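Local coordinates for YciF Bacterial Stress Response Protein (Salmonella enterica subsp. enterica serovar Typhimurium, PDB 4ERU) that is of unknown function but adopts a ferritin-like helix bundle, binds magnesium and D-malate in the crystal, and is probably linked to the bacterial stress response, at residues K29-P32 and K33-R36. Residues are numbered along the deposited sequence; the frame is centred on the assembly and turned at random.
With MLT (D-malate), chain C.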
ATOM      1  N   LYS A  29      16.882   2.679  -6.642  1.00 41.00           N
ATOM      2  CA  LYS A  29      18.088   2.607  -5.811  1.00 41.46           C
ATOM      3  C   LYS A  29      18.141   1.354  -4.949  1.00 41.91           C
ATOM      4  O   LYS A  29      19.218   0.788  -4.718  1.00 41.32           O
ATOM      5  CB  LYS A  29      18.172   3.813  -4.887  1.00 42.73           C
ATOM      6  CG  LYS A  29      18.398   5.097  -5.595  1.00 50.03           C
ATOM      7  CD  LYS A  29      18.434   6.272  -4.602  1.00 52.92           C
ATOM      8  CE  LYS A  29      19.743   6.317  -3.887  1.00 63.44           C
ATOM      9  NZ  LYS A  29      20.022   7.735  -3.494  1.00 73.89           N
ATOM     10  N   ALA A  30      16.969   0.922  -4.493  1.00 42.83           N
ATOM     11  CA  ALA A  30      16.813  -0.261  -3.621  1.00 44.75           C
ATOM     12  C   ALA A  30      16.787  -1.629  -4.310  1.00 44.17           C
ATOM     13  O   ALA A  30      17.148  -2.628  -3.702  1.00 41.27           O
ATOM     14  CB  ALA A  30      15.503  -0.118  -2.796  1.00 45.11           C
ATOM     15  N   LEU A  31      16.273  -1.691  -5.541  1.00 43.81           N
ATOM     16  CA  LEU A  31      16.002  -2.962  -6.175  1.00 43.56           C
ATOM     17  C   LEU A  31      17.259  -3.804  -6.408  1.00 45.36           C
ATOM     18  O   LEU A  31      17.189  -5.014  -6.311  1.00 43.73           O
ATOM     19  CB  LEU A  31      15.213  -2.790  -7.474  1.00 41.73           C
ATOM     20  CG  LEU A  31      13.682  -2.602  -7.227  1.00 40.80           C
ATOM     21  CD1 LEU A  31      13.005  -2.007  -8.461  1.00 41.11           C
ATOM     22  CD2 LEU A  31      13.059  -3.927  -6.879  1.00 41.87           C
ATOM     23  N   PRO A  32      18.410  -3.172  -6.707  1.00 45.01           N
ATOM     24  CA  PRO A  32      19.595  -4.038  -6.916  1.00 45.81           C
ATOM     25  C   PRO A  32      19.969  -4.905  -5.708  1.00 44.06           C
ATOM     26  O   PRO A  32      20.307  -6.084  -5.855  1.00 44.66           O
ATOM     27  CB  PRO A  32      20.706  -3.018  -7.207  1.00 42.95           C
ATOM     28  CG  PRO A  32      19.971  -1.875  -7.862  1.00 44.80           C
ATOM     29  CD  PRO A  32      18.734  -1.759  -6.983  1.00 44.11           C
ATOM     30  N   LYS A  33      19.931  -4.296  -4.531  1.00 44.33           N
ATOM     31  CA  LYS A  33      20.186  -5.009  -3.303  1.00 45.84           C
ATOM     32  C   LYS A  33      19.157  -6.104  -3.051  1.00 48.72           C
ATOM     33  O   LYS A  33      19.508  -7.217  -2.623  1.00 44.64           O
ATOM     34  CB  LYS A  33      20.205  -4.043  -2.128  1.00 50.23           C
ATOM     35  CG  LYS A  33      20.068  -4.792  -0.838  1.00 52.72           C
ATOM     36  CD  LYS A  33      21.089  -4.380   0.124  1.00 60.00           C
ATOM     37  CE  LYS A  33      20.569  -3.335   1.031  1.00 59.18           C
ATOM     38  NZ  LYS A  33      21.186  -3.706   2.327  1.00 57.27           N
ATOM     39  N   LEU A  34      17.883  -5.801  -3.330  1.00 49.20           N
ATOM     40  CA  LEU A  34      16.848  -6.818  -3.180  1.00 47.43           C
ATOM     41  C   LEU A  34      17.138  -8.011  -4.091  1.00 43.25           C
ATOM     42  O   LEU A  34      16.992  -9.164  -3.675  1.00 45.28           O
ATOM     43  CB  LEU A  34      15.433  -6.249  -3.457  1.00 42.62           C
ATOM     44  CG  LEU A  34      14.988  -5.086  -2.578  1.00 44.76           C
ATOM     45  CD1 LEU A  34      13.517  -4.655  -2.819  1.00 45.14           C
ATOM     46  CD2 LEU A  34      15.215  -5.397  -1.079  1.00 48.50           C
ATOM     47  N   ALA A  35      17.564  -7.741  -5.320  1.00 45.38           N
ATOM     48  CA  ALA A  35      17.863  -8.815  -6.229  1.00 47.35           C
ATOM     49  C   ALA A  35      19.012  -9.672  -5.697  1.00 47.37           C
ATOM     50  O   ALA A  35      18.959 -10.889  -5.819  1.00 53.50           O
ATOM     51  CB  ALA A  35      18.179  -8.288  -7.653  1.00 38.46           C
ATOM     52  N   ARG A  36      20.016  -9.050  -5.067  1.00 48.44           N
ATOM     53  CA  ARG A  36      21.202  -9.808  -4.566  1.00 51.20           C
ATOM     54  C   ARG A  36      20.873 -10.602  -3.327  1.00 50.02           C
ATOM     55  O   ARG A  36      21.422 -11.681  -3.122  1.00 51.39           O
ATOM     56  CB  ARG A  36      22.349  -8.863  -4.186  1.00 48.99           C
ATOM     57  CG  ARG A  36      22.928  -8.117  -5.315  1.00 44.96           C
ATOM     58  CD  ARG A  36      24.245  -7.445  -4.913  1.00 49.73           C
ATOM     59  NE  ARG A  36      24.147  -6.459  -3.839  1.00 42.72           N
ATOM     60  CZ  ARG A  36      23.858  -5.160  -3.972  1.00 43.32           C
ATOM     61  NH1 ARG A  36      23.590  -4.611  -5.152  1.00 39.55           N
ATOM     62  NH2 ARG A  36      23.833  -4.392  -2.894  1.00 44.54           N
TER
HETATM   63  C1  MLT C 201      23.139  -9.412   2.328  1.00 74.63           C
HETATM   64  O1  MLT C 201      22.965  -9.287   3.560  1.00 76.50           O
HETATM   65  O2  MLT C 201      22.754 -10.411   1.685  1.00 65.53           O
HETATM   66  C2  MLT C 201      23.842  -8.309   1.592  1.00 77.47           C
HETATM   67  O3  MLT C 201      23.802  -7.113   2.377  1.00 77.26           O
HETATM   68  C3  MLT C 201      23.146  -8.064   0.259  1.00 70.59           C
HETATM   69  C4  MLT C 201      23.951  -7.081  -0.557  1.00 62.80           C
HETATM   70  O4  MLT C 201      23.880  -5.867  -0.268  1.00 54.99           O
HETATM   71  O5  MLT C 201      24.656  -7.519  -1.489  1.00 58.00           O
HETATM   72  O   HOH W   1      20.568  -1.386  -4.113  1.00 50.88           O
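Arg36 sets off with CG beside its backbone N (chi1 -65°) and bends at chi3 (-61°), which folds the guanidinium back along the helix over Pro32 and Lys33. NH1 comes to 3.9 Å from Pro32 CB, while one face of the group has Lys33 CA under it, nearer its border than its middle. The edge carrying NE and NH2 meets a carboxylate of D-malate in a two-pronged grip: NE donates to malate O5 at 2.6 Å, almost straight at 172°, and NH2 to its O4 at 3.0 Å. The two bonds probably limit the rotation of the carboxylate, although its plane is twisted well away from the guanidinium plane. In Lys33, CG anti to the backbone N and a bend at chi2 bring CD obliquely to the O4 end of the same carboxylate, 3.2 Å from O4; Ile92 and Arg101 complete the pocket.

Both segments belong to helix 9-37 of the ferritin-like bundle, and Pro32 kinks it because its ring nitrogen has no hydrogen for the preceding turn. Next to the kink a water bridges Lys29 O, to which it donates, and Lys33 N, from which it accepts at 3.0 Å. Regular i to i+4 bonding continues beyond the proline, from Leu34 N to Ala30 O, Ala35 N to Leu31 O (2.9 Å) and Arg36 N to Pro32 O, the last more bent.

On the buried side, Leu31 CD2 meets Leu34 CD1 at 4.2 Å, the side chains crossing at a slant. Leu31 and Ala35 pack on Phe47 of helix 41-66, whereas Leu34 reaches Ile92 of helix 79-93.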